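Local coordinates for protein beta-N-acetylhexosaminidase (Streptomyces plicatus, PDB 5FD0) that hydrolyses terminal N-acetylhexosamine residues from the non-reducing ends of glycans, probably with the help of the substrate's own acetamido group as in other family 20 glycosidases, at residues A[165-170]-A[200-205]; A[312-317]-A[343-348]; A[410-415]-A[449-454]. One frame throughout, in Å; residues are numbered along the deposited sequence.

Overall arrangement
All three belong to the catalytic domain, but one lies in the wall of its barrel and two among the loops that follow barrel strands. Contact 2 is buried strand pairing: 312-317 and 343-348 are joined by backbone hydrogen bonds, with mostly apolar and aromatic side chains on the two faces. Contacts 1 and 3 join loops that carry the sugar site. Contact 1 is buried and polar, an arginine gripping carbonyl oxygens, whereas contact 3 is partly buried and mixes leucine packing with a single hydrogen bond. Both reach the same NAG and meet through Thr-449, which bonds to Asp-165 and His-169; contact 2 lies about 18 Å from contact 1 and 27 Å from contact 3, centre to centre.

Contact 1. Residues A[165-170]-A[200-205]. With NAG (2-acetamido-2-deoxy-beta-D-glucopyranose), chain B.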
loop_
_atom_site.group_PDB
_atom_site.type_symbol
_atom_site.label_atom_id
_atom_site.label_comp_id
_atom_site.label_asym_id
_atom_site.label_seq_id
_atom_site.Cartn_x
_atom_site.Cartn_y
_atom_site.Cartn_z
ATOM N N ASP A 165 5.462 7.841 2.116
ATOM C CA ASP A 165 6.646 8.558 2.571
ATOM C C ASP A 165 6.211 9.503 3.688
ATOM O O ASP A 165 5.501 10.482 3.435
ATOM C CB ASP A 165 7.270 9.291 1.386
ATOM C CG ASP A 165 8.418 10.229 1.762
ATOM O OD1 ASP A 165 8.862 10.305 2.941
ATOM O OD2 ASP A 165 8.898 10.890 0.807
ATOM N N VAL A 166 6.604 9.206 4.926
ATOM C CA VAL A 166 6.344 10.114 6.044
ATOM C C VAL A 166 7.613 10.844 6.477
ATOM O O VAL A 166 7.613 11.536 7.503
ATOM C CB VAL A 166 5.689 9.386 7.228
ATOM C CG1 VAL A 166 4.348 8.792 6.824
ATOM C CG2 VAL A 166 6.619 8.337 7.814
ATOM N N SER A 167 8.691 10.720 5.697
ATOM C CA SER A 167 9.947 11.411 5.964
ATOM C C SER A 167 9.971 12.799 5.339
ATOM O O SER A 167 10.406 13.761 5.982
ATOM C CB SER A 167 11.121 10.593 5.428
ATOM O OG SER A 167 11.248 9.347 6.105
ATOM N N ARG A 168 9.501 12.934 4.099
ATOM C CA ARG A 168 9.630 14.219 3.423
ATOM C C ARG A 168 8.654 15.232 4.006
ATOM O O ARG A 168 9.042 16.349 4.347
ATOM C CB ARG A 168 9.445 14.044 1.922
ATOM C CG ARG A 168 10.734 13.677 1.220
ATOM C CD ARG A 168 11.496 12.512 1.865
ATOM N NE ARG A 168 12.714 12.248 1.096
ATOM C CZ ARG A 168 12.767 11.489 -0.003
ATOM N NH1 ARG A 168 11.670 10.875 -0.438
ATOM N NH2 ARG A 168 13.922 11.340 -0.669
ATOM N N HIS A 169 7.385 14.858 4.144
ATOM C CA HIS A 169 6.489 15.514 5.085
ATOM C C HIS A 169 5.925 14.458 6.012
ATOM O O HIS A 169 5.536 13.376 5.569
ATOM C CB HIS A 169 5.335 16.246 4.422
ATOM C CG HIS A 169 5.764 17.464 3.666
ATOM N ND1 HIS A 169 6.146 17.415 2.350
ATOM C CD2 HIS A 169 5.909 18.753 4.050
ATOM C CE1 HIS A 169 6.481 18.628 1.939
ATOM N NE2 HIS A 169 6.354 19.458 2.955
ATOM N N PHE A 170 5.905 14.787 7.297
ATOM C CA PHE A 170 5.402 13.875 8.307
ATOM C C PHE A 170 3.880 13.843 8.265
ATOM O O PHE A 170 3.222 14.873 8.074
ATOM C CB PHE A 170 5.854 14.314 9.694
ATOM C CG PHE A 170 5.376 13.419 10.797
ATOM C CD1 PHE A 170 5.825 12.113 10.886
ATOM C CD2 PHE A 170 4.491 13.890 11.751
ATOM C CE1 PHE A 170 5.399 11.296 11.916
ATOM C CE2 PHE A 170 4.077 13.081 12.784
ATOM C CZ PHE A 170 4.529 11.802 12.867
ATOM N N GLY A 200 14.038 13.822 7.552
ATOM C CA GLY A 200 13.322 13.388 8.740
ATOM C C GLY A 200 13.598 11.954 9.143
ATOM O O GLY A 200 13.759 11.080 8.283
ATOM N N TRP A 201 13.669 11.719 10.460
ATOM C CA TRP A 201 13.739 10.397 11.065
ATOM C C TRP A 201 12.473 10.228 11.896
ATOM O O TRP A 201 12.229 11.020 12.804
ATOM C CB TRP A 201 14.982 10.266 11.959
ATOM C CG TRP A 201 15.115 8.902 12.519
ATOM C CD1 TRP A 201 14.437 8.389 13.595
ATOM C CD2 TRP A 201 15.934 7.849 12.023
ATOM N NE1 TRP A 201 14.773 7.074 13.782
ATOM C CE2 TRP A 201 15.716 6.726 12.847
ATOM C CE3 TRP A 201 16.850 7.749 10.971
ATOM C CZ2 TRP A 201 16.365 5.523 12.646
ATOM C CZ3 TRP A 201 17.507 6.565 10.782
ATOM C CH2 TRP A 201 17.262 5.459 11.602
ATOM N N ARG A 202 11.663 9.218 11.598
ATOM C CA ARG A 202 10.273 9.258 12.040
ATOM C C ARG A 202 9.898 8.156 13.033
ATOM O O ARG A 202 8.696 7.949 13.267
ATOM C CB ARG A 202 9.336 9.209 10.841
ATOM C CG ARG A 202 9.560 10.328 9.852
ATOM C CD ARG A 202 9.460 11.708 10.480
ATOM N NE ARG A 202 9.504 12.728 9.447
ATOM C CZ ARG A 202 9.908 13.972 9.633
ATOM N NH1 ARG A 202 10.260 14.383 10.842
ATOM N NH2 ARG A 202 9.950 14.802 8.591
ATOM N N ILE A 203 10.867 7.483 13.652
ATOM C CA ILE A 203 10.574 6.423 14.627
ATOM C C ILE A 203 11.533 6.555 15.806
ATOM O O ILE A 203 12.751 6.630 15.623
ATOM C CB ILE A 203 10.640 5.005 14.004
ATOM C CG1 ILE A 203 10.302 3.913 15.038
ATOM C CG2 ILE A 203 11.994 4.703 13.426
ATOM C CD1 ILE A 203 8.902 3.924 15.522
ATOM N N ALA A 204 10.982 6.623 17.018
ATOM C CA ALA A 204 11.812 6.822 18.204
ATOM C C ALA A 204 12.605 5.560 18.517
ATOM O O ALA A 204 12.045 4.467 18.613
ATOM C CB ALA A 204 10.963 7.224 19.400
ATOM N N ILE A 205 13.924 5.717 18.627
ATOM C CA ILE A 205 14.869 4.636 18.927
ATOM C C ILE A 205 15.459 4.914 20.312
ATOM O O ILE A 205 16.096 5.955 20.518
ATOM C CB ILE A 205 15.980 4.561 17.866
ATOM C CG1 ILE A 205 15.375 4.369 16.463
ATOM C CG2 ILE A 205 16.987 3.444 18.182
ATOM C CD1 ILE A 205 14.761 2.999 16.253
HETATM C C1 NAG B . 13.493 8.771 -6.329
HETATM C C2 NAG B . 13.925 8.550 -4.866
HETATM C C3 NAG B . 12.941 9.001 -3.822
HETATM C C4 NAG B . 12.261 10.278 -4.169
HETATM C C5 NAG B . 11.563 9.975 -5.483
HETATM C C6 NAG B . 10.603 11.019 -5.955
HETATM C C7 NAG B . 13.360 6.151 -4.901
HETATM C C8 NAG B . 13.782 4.738 -4.576
HETATM N N2 NAG B . 14.233 7.140 -4.626
HETATM O O1 NAG B . 14.606 9.109 -7.053
HETATM O O3 NAG B . 13.644 9.208 -2.568
HETATM O O4 NAG B . 11.337 10.623 -3.142
HETATM O O5 NAG B . 12.585 9.851 -6.506
HETATM O O6 NAG B . 9.896 10.554 -7.081
HETATM O O7 NAG B . 12.293 6.355 -5.387
#
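Arg-202 leaves its backbone with CG opposite the carbonyl carbon (chi1 -58°) and bends again at chi2 (-56°), which carries its guanidinium to two successive carbonyls of 165-170. NE donates to Val-166 O at 3.0 Å, on a lone pair in the carbonyl plane, and NH2 to Ser-167 O at 2.8 Å, from a direction tilted out of that plane. Both bonds are bent, with N-H...O angles of 142°. Phe-170 CB lies over one face of the guanidinium and the CA of Gly-200 over the opposite one, so the group is sandwiched as well as bonded. Nearer the backbone, Phe-170 CD1 comes to 3.7 Å from Arg-202 CD, the two side chains crossing obliquely. The remaining N-H groups reach outward, NH1 to Gly-226 O and NH2 also to Thr-218 O, tying in the loop between helices 210-213 and 230-242. Ser-167 OG turns instead to His-194 O.

The loop gripped in this way presents Arg-168 to the sugar. Asp-165 OD1 accepts from Ser-167 N, closing an Asx turn, and from Arg-168 N, which extends it to an Asx motif, while Asp-165 OD2 makes a salt bridge of 3.0 Å with Arg-168 NH1, from above the carboxylate plane. Held there and by Asp-197, the Arg-168 guanidinium gives NH1 to NAG O4 at 2.7 Å and NH2 to NAG O3 at 2.9 Å. Recognition of the non-reducing-end hydroxyls by an arginine from the loop after the first barrel strand, 159-165, is characteristic of the family 20 hexosaminidase active site.

Contact 2. Residues A[312-317]-A[343-348]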
loop_
_atom_site.group_PDB
_atom_site.type_symbol
_atom_site.label_atom_id
_atom_site.label_comp_id
_atom_site.label_asym_id
_atom_site.label_seq_id
_atom_site.Cartn_x
_atom_site.Cartn_y
_atom_site.Cartn_z
ATOM N N ARG A 312 6.683 -10.004 8.458
ATOM C CA ARG A 312 7.824 -10.826 8.077
ATOM C C ARG A 312 9.014 -10.037 7.573
ATOM O O ARG A 312 10.135 -10.573 7.575
ATOM C CB ARG A 312 7.391 -11.798 6.989
ATOM C CG ARG A 312 6.381 -12.790 7.498
ATOM C CD ARG A 312 5.714 -13.463 6.367
ATOM N NE ARG A 312 4.690 -12.625 5.741
ATOM C CZ ARG A 312 4.038 -12.988 4.642
ATOM N NH1 ARG A 312 4.317 -14.151 4.067
ATOM N NH2 ARG A 312 3.115 -12.203 4.108
ATOM N N TYR A 313 8.803 -8.792 7.147
ATOM C CA TYR A 313 9.749 -8.069 6.298
ATOM C C TYR A 313 10.284 -6.813 6.962
ATOM O O TYR A 313 9.594 -6.118 7.720
ATOM C CB TYR A 313 9.102 -7.673 4.990
ATOM C CG TYR A 313 8.414 -8.829 4.350
ATOM C CD1 TYR A 313 7.060 -8.977 4.463
ATOM C CD2 TYR A 313 9.128 -9.796 3.650
ATOM C CE1 TYR A 313 6.409 -10.045 3.885
ATOM C CE2 TYR A 313 8.487 -10.865 3.061
ATOM C CZ TYR A 313 7.129 -10.986 3.195
ATOM O OH TYR A 313 6.455 -12.029 2.642
ATOM N N LEU A 314 11.528 -6.519 6.632
ATOM C CA LEU A 314 12.155 -5.271 7.015
ATOM C C LEU A 314 12.907 -4.742 5.800
ATOM O O LEU A 314 13.728 -5.452 5.203
ATOM C CB LEU A 314 13.074 -5.502 8.204
ATOM C CG LEU A 314 13.394 -4.348 9.110
ATOM C CD1 LEU A 314 13.704 -4.910 10.504
ATOM C CD2 LEU A 314 14.597 -3.633 8.510
ATOM N N HIS A 315 12.610 -3.507 5.443
ATOM C CA HIS A 315 13.137 -2.854 4.244
ATOM C C HIS A 315 14.332 -1.978 4.629
ATOM O O HIS A 315 14.199 -1.059 5.456
ATOM C CB HIS A 315 12.003 -2.029 3.636
ATOM C CG HIS A 315 12.118 -1.743 2.172
ATOM N ND1 HIS A 315 13.230 -1.157 1.599
ATOM C CD2 HIS A 315 11.194 -1.843 1.185
ATOM C CE1 HIS A 315 12.994 -0.938 0.313
ATOM N NE2 HIS A 315 11.765 -1.348 0.039
ATOM N N ILE A 316 15.502 -2.266 4.058
ATOM C CA ILE A 316 16.695 -1.488 4.345
ATOM C C ILE A 316 17.022 -0.506 3.232
ATOM O O ILE A 316 18.078 0.132 3.271
ATOM C CB ILE A 316 17.911 -2.378 4.637
ATOM C CG1 ILE A 316 18.249 -3.239 3.420
ATOM C CG2 ILE A 316 17.629 -3.205 5.885
ATOM C CD1 ILE A 316 19.460 -4.118 3.627
ATOM N N GLY A 317 16.133 -0.343 2.257
ATOM C CA GLY A 317 16.330 0.690 1.250
ATOM C C GLY A 317 17.496 0.337 0.340
ATOM O O GLY A 317 17.488 -0.732 -0.270
ATOM N N TYR A 343 17.614 -10.603 13.547
ATOM C CA TYR A 343 16.441 -10.246 14.324
ATOM C C TYR A 343 15.176 -10.845 13.746
ATOM O O TYR A 343 14.082 -10.318 13.966
ATOM C CB TYR A 343 16.342 -8.739 14.446
ATOM C CG TYR A 343 17.425 -8.189 15.322
ATOM C CD1 TYR A 343 17.398 -8.396 16.700
ATOM C CD2 TYR A 343 18.474 -7.460 14.789
ATOM C CE1 TYR A 343 18.375 -7.887 17.509
ATOM C CE2 TYR A 343 19.477 -6.938 15.608
ATOM C CZ TYR A 343 19.422 -7.164 16.962
ATOM O OH TYR A 343 20.398 -6.656 17.774
ATOM N N GLY A 344 15.311 -11.940 13.011
ATOM C CA GLY A 344 14.178 -12.757 12.640
ATOM C C GLY A 344 13.366 -12.311 11.450
ATOM O O GLY A 344 12.257 -12.806 11.279
ATOM N N LYS A 345 13.878 -11.421 10.600
ATOM C CA LYS A 345 13.079 -10.874 9.511
ATOM C C LYS A 345 13.716 -11.147 8.144
ATOM O O LYS A 345 14.887 -11.524 8.026
ATOM C CB LYS A 345 12.873 -9.366 9.712
ATOM C CG LYS A 345 12.233 -9.011 11.079
ATOM C CD LYS A 345 10.831 -9.647 11.238
ATOM C CE LYS A 345 10.186 -9.245 12.545
ATOM N NZ LYS A 345 8.928 -9.995 12.756
ATOM N N THR A 346 12.905 -10.919 7.115
ATOM C CA THR A 346 13.279 -11.068 5.717
ATOM C C THR A 346 13.639 -9.699 5.150
ATOM O O THR A 346 12.846 -8.764 5.241
ATOM C CB THR A 346 12.129 -11.690 4.920
ATOM O OG1 THR A 346 11.890 -13.023 5.388
ATOM C CG2 THR A 346 12.435 -11.732 3.434
ATOM N N VAL A 347 14.816 -9.598 4.538
ATOM C CA VAL A 347 15.335 -8.359 3.957
ATOM C C VAL A 347 14.531 -7.965 2.729
ATOM O O VAL A 347 14.267 -8.806 1.861
ATOM C CB VAL A 347 16.806 -8.556 3.542
ATOM C CG1 VAL A 347 17.282 -7.420 2.608
ATOM C CG2 VAL A 347 17.712 -8.683 4.745
ATOM N N VAL A 348 14.213 -6.683 2.602
ATOM C CA VAL A 348 13.736 -6.088 1.368
ATOM C C VAL A 348 14.632 -4.884 1.118
ATOM O O VAL A 348 15.020 -4.188 2.060
ATOM C CB VAL A 348 12.255 -5.657 1.431
ATOM C CG1 VAL A 348 11.794 -5.139 0.078
ATOM C CG2 VAL A 348 11.352 -6.828 1.908
HETATM O O HOH W 1 10.301 -13.339 8.428
#
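Tyr-313 and Thr-346 lie side by side and point the same way from neighbouring strands, with Tyr-313 CD2 3.8 Å from Thr-346 CB. The tyrosine ring is covered on one face by the CB of Arg-312, whose guanidinium lies in turn beneath Tyr-313 OH and forms a salt bridge with Glu-246. Val-348 projects from the same side of the sheet as these two and fits between the aromatic residues of 313-315: CG2 approaches Tyr-313 CB, while CG1, anti to the backbone N (chi1 -176°), sits over the face of the His-315 imidazole, 3.5 Å from CD2, in a CH-pi contact. His-315 is fixed in rotation at both nitrogens, since Gly-317 N donates to ND1 at 3.1 Å within the ring plane and NE2 pairs with Gln-365.

The strands 313-315 and 346-350 are consecutive parallel members of a TIM barrel, linked through helix 326-342 in a beta-alpha-beta unit. Their short segments cross at -33°. In the parallel pattern, Leu-314 spends its N on Thr-346 O and its O on Val-348 N, so it is gripped from two residues of the other strand. The pairing is carried on at either end by Thr-346 N to Arg-312 O and by Ile-316 N to Val-348 O, the latter at 2.8 Å.

On the helix-facing side of the sheet, Leu-314 packs its CB on that of Lys-345, and its side chain rests on Ile-302 and Ala-306 of helix 292-307. Ile-316 rests on Met-333 and Val-340 of helix 326-342. Lys-345 runs its aliphatic chain past Arg-312 O before NZ reaches Thr-309 O and Gly-311 O.

Contact 3. Residues A[410-415]-A[449-454]; sequences LGLSWA and TETLSD. With NAG (2-acetamido-2-deoxy-beta-D-glucopyranose), chain B.
Thr-451 bridges 410-415 and 449-454 with both of its branches. Its CB stands 3.7 Å from Gly-411 N; from there OG1, placed between the backbone N and carbonyl carbon (chi1 73°), accepts from Gly-411 N at 2.9 Å, and CG2 turns to Leu-412 CD2 at 3.8 Å. The type I turn from Thr-449 to Leu-452 presents this side chain beside two leucine contacts. Leu-410 CB packs on Leu-452 CD2 at 3.8 Å, and the other branch of Leu-412, CD1, turns away from the threonine to NAG C6 at 3.6 Å.

The sugar is held from both loops. Glu-450 OE2 accepts from NAG O4 at 2.6 Å, while Trp-414 NE1 gives a nearly straight bond (168°) to NAG O6 at 2.9 Å, in the plane of the indole. A phenylalanine in place of Trp-414 would probably leave O6 without this donor and weaken the hold on the hydroxymethyl group. Asp-401 and Tyr-399 are further partners of the sugar. The chemistry of Glu-450, Trp-414 and Leu-412 implies a pocket that reads the O4 and O6 hydroxyls by directed hydrogen bonds and receives C6 against a leucine methyl.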
loop_
_atom_site.group_PDB
_atom_site.type_symbol
_atom_site.label_atom_id
_atom_site.label_comp_id
_atom_site.label_asym_id
_atom_site.label_seq_id
_atom_site.Cartn_x
_atom_site.Cartn_y
_atom_site.Cartn_z
ATOM N N LEU A 410 0.833 19.483 -8.415
ATOM C CA LEU A 410 1.653 18.853 -7.396
ATOM C C LEU A 410 2.509 17.795 -8.084
ATOM O O LEU A 410 2.335 17.518 -9.268
ATOM C CB LEU A 410 0.767 18.213 -6.323
ATOM C CG LEU A 410 -0.230 19.123 -5.603
ATOM C CD1 LEU A 410 -1.263 18.287 -4.862
ATOM C CD2 LEU A 410 0.490 20.037 -4.644
ATOM N N GLY A 411 3.409 17.175 -7.325
ATOM C CA GLY A 411 4.155 16.026 -7.795
ATOM C C GLY A 411 5.396 16.418 -8.574
ATOM O O GLY A 411 5.760 17.587 -8.672
ATOM N N LEU A 412 6.073 15.393 -9.109
ATOM C CA LEU A 412 7.358 15.518 -9.783
ATOM C C LEU A 412 7.262 15.043 -11.229
ATOM O O LEU A 412 6.283 14.426 -11.641
ATOM C CB LEU A 412 8.432 14.720 -9.053
ATOM C CG LEU A 412 8.694 15.141 -7.620
ATOM C CD1 LEU A 412 9.833 14.312 -7.069
ATOM C CD2 LEU A 412 9.028 16.645 -7.532
ATOM N N SER A 413 8.308 15.318 -12.008
ATOM C CA SER A 413 8.279 14.991 -13.426
ATOM C C SER A 413 9.553 14.307 -13.903
ATOM O O SER A 413 9.718 14.121 -15.103
ATOM C CB SER A 413 8.030 16.250 -14.270
ATOM O OG SER A 413 9.043 17.192 -14.021
ATOM N N TRP A 414 10.449 13.912 -13.006
ATOM C CA TRP A 414 11.725 13.391 -13.451
ATOM C C TRP A 414 11.569 12.085 -14.217
ATOM O O TRP A 414 12.415 11.758 -15.055
ATOM C CB TRP A 414 12.672 13.213 -12.269
ATOM C CG TRP A 414 12.246 12.180 -11.270
ATOM C CD1 TRP A 414 11.535 12.392 -10.139
ATOM C CD2 TRP A 414 12.512 10.770 -11.323
ATOM N NE1 TRP A 414 11.367 11.212 -9.462
ATOM C CE2 TRP A 414 11.947 10.200 -10.170
ATOM C CE3 TRP A 414 13.185 9.942 -12.221
ATOM C CZ2 TRP A 414 12.022 8.838 -9.898
ATOM C CZ3 TRP A 414 13.266 8.583 -11.946
ATOM C CH2 TRP A 414 12.680 8.050 -10.790
ATOM N N ALA A 415 10.499 11.337 -13.967
ATOM C CA ALA A 415 10.252 10.083 -14.665
ATOM C C ALA A 415 9.366 10.272 -15.890
ATOM O O ALA A 415 8.822 9.291 -16.402
ATOM C CB ALA A 415 9.625 9.051 -13.712
ATOM N N THR A 449 6.538 12.175 -0.805
ATOM C CA THR A 449 5.844 13.358 -0.298
ATOM C C THR A 449 6.682 14.640 -0.305
ATOM O O THR A 449 6.347 15.585 0.414
ATOM C CB THR A 449 5.288 13.073 1.099
ATOM O OG1 THR A 449 6.331 12.630 1.973
ATOM C CG2 THR A 449 4.195 12.019 0.992
ATOM N N GLU A 450 7.702 14.742 -1.159
ATOM C CA GLU A 450 8.393 16.023 -1.337
ATOM C C GLU A 450 7.426 17.178 -1.551
ATOM O O GLU A 450 7.664 18.284 -1.061
ATOM C CB GLU A 450 9.352 15.984 -2.532
ATOM C CG GLU A 450 10.640 15.282 -2.269
ATOM C CD GLU A 450 10.590 13.807 -2.667
ATOM O OE1 GLU A 450 9.483 13.229 -2.682
ATOM O OE2 GLU A 450 11.654 13.241 -2.972
ATOM N N THR A 451 6.346 16.954 -2.301
ATOM C CA THR A 451 5.456 18.031 -2.712
ATOM C C THR A 451 4.108 18.007 -2.010
ATOM O O THR A 451 3.258 18.843 -2.317
ATOM C CB THR A 451 5.219 17.997 -4.232
ATOM O OG1 THR A 451 4.371 16.897 -4.584
ATOM C CG2 THR A 451 6.526 17.911 -5.007
ATOM N N LEU A 452 3.898 17.085 -1.073
ATOM C CA LEU A 452 2.579 16.794 -0.533
ATOM C C LEU A 452 2.647 16.913 0.978
ATOM O O LEU A 452 3.398 16.182 1.625
ATOM C CB LEU A 452 2.107 15.398 -0.929
ATOM C CG LEU A 452 2.243 15.025 -2.428
ATOM C CD1 LEU A 452 1.899 13.546 -2.662
ATOM C CD2 LEU A 452 1.362 15.927 -3.311
ATOM N N SER A 453 1.859 17.814 1.530
ATOM C CA SER A 453 1.946 18.091 2.950
ATOM C C SER A 453 0.612 17.980 3.674
ATOM O O SER A 453 0.576 18.209 4.885
ATOM C CB SER A 453 2.547 19.496 3.186
ATOM O OG SER A 453 1.726 20.490 2.635
ATOM N N ASP A 454 -0.475 17.613 3.002
ATOM C CA ASP A 454 -1.694 17.363 3.758
ATOM C C ASP A 454 -2.473 16.235 3.108
ATOM O O ASP A 454 -2.209 15.875 1.958
ATOM C CB ASP A 454 -2.551 18.633 3.889
ATOM C CG ASP A 454 -3.163 19.069 2.590
ATOM O OD1 ASP A 454 -3.920 18.268 1.993
ATOM O OD2 ASP A 454 -2.912 20.231 2.183
HETATM C C1 NAG B . 13.493 8.771 -6.329
HETATM C C2 NAG B . 13.925 8.550 -4.866
HETATM C C3 NAG B . 12.941 9.001 -3.822
HETATM C C4 NAG B . 12.261 10.278 -4.169
HETATM C C5 NAG B . 11.563 9.975 -5.483
HETATM C C6 NAG B . 10.603 11.019 -5.955
HETATM C C7 NAG B . 13.360 6.151 -4.901
HETATM C C8 NAG B . 13.782 4.738 -4.576
HETATM N N2 NAG B . 14.233 7.140 -4.626
HETATM O O1 NAG B . 14.606 9.109 -7.053
HETATM O O3 NAG B . 13.644 9.208 -2.568
HETATM O O4 NAG B . 11.337 10.623 -3.142
HETATM O O5 NAG B . 12.585 9.851 -6.506
HETATM O O6 NAG B . 9.896 10.554 -7.081
HETATM O O7 NAG B . 12.293 6.355 -5.387
#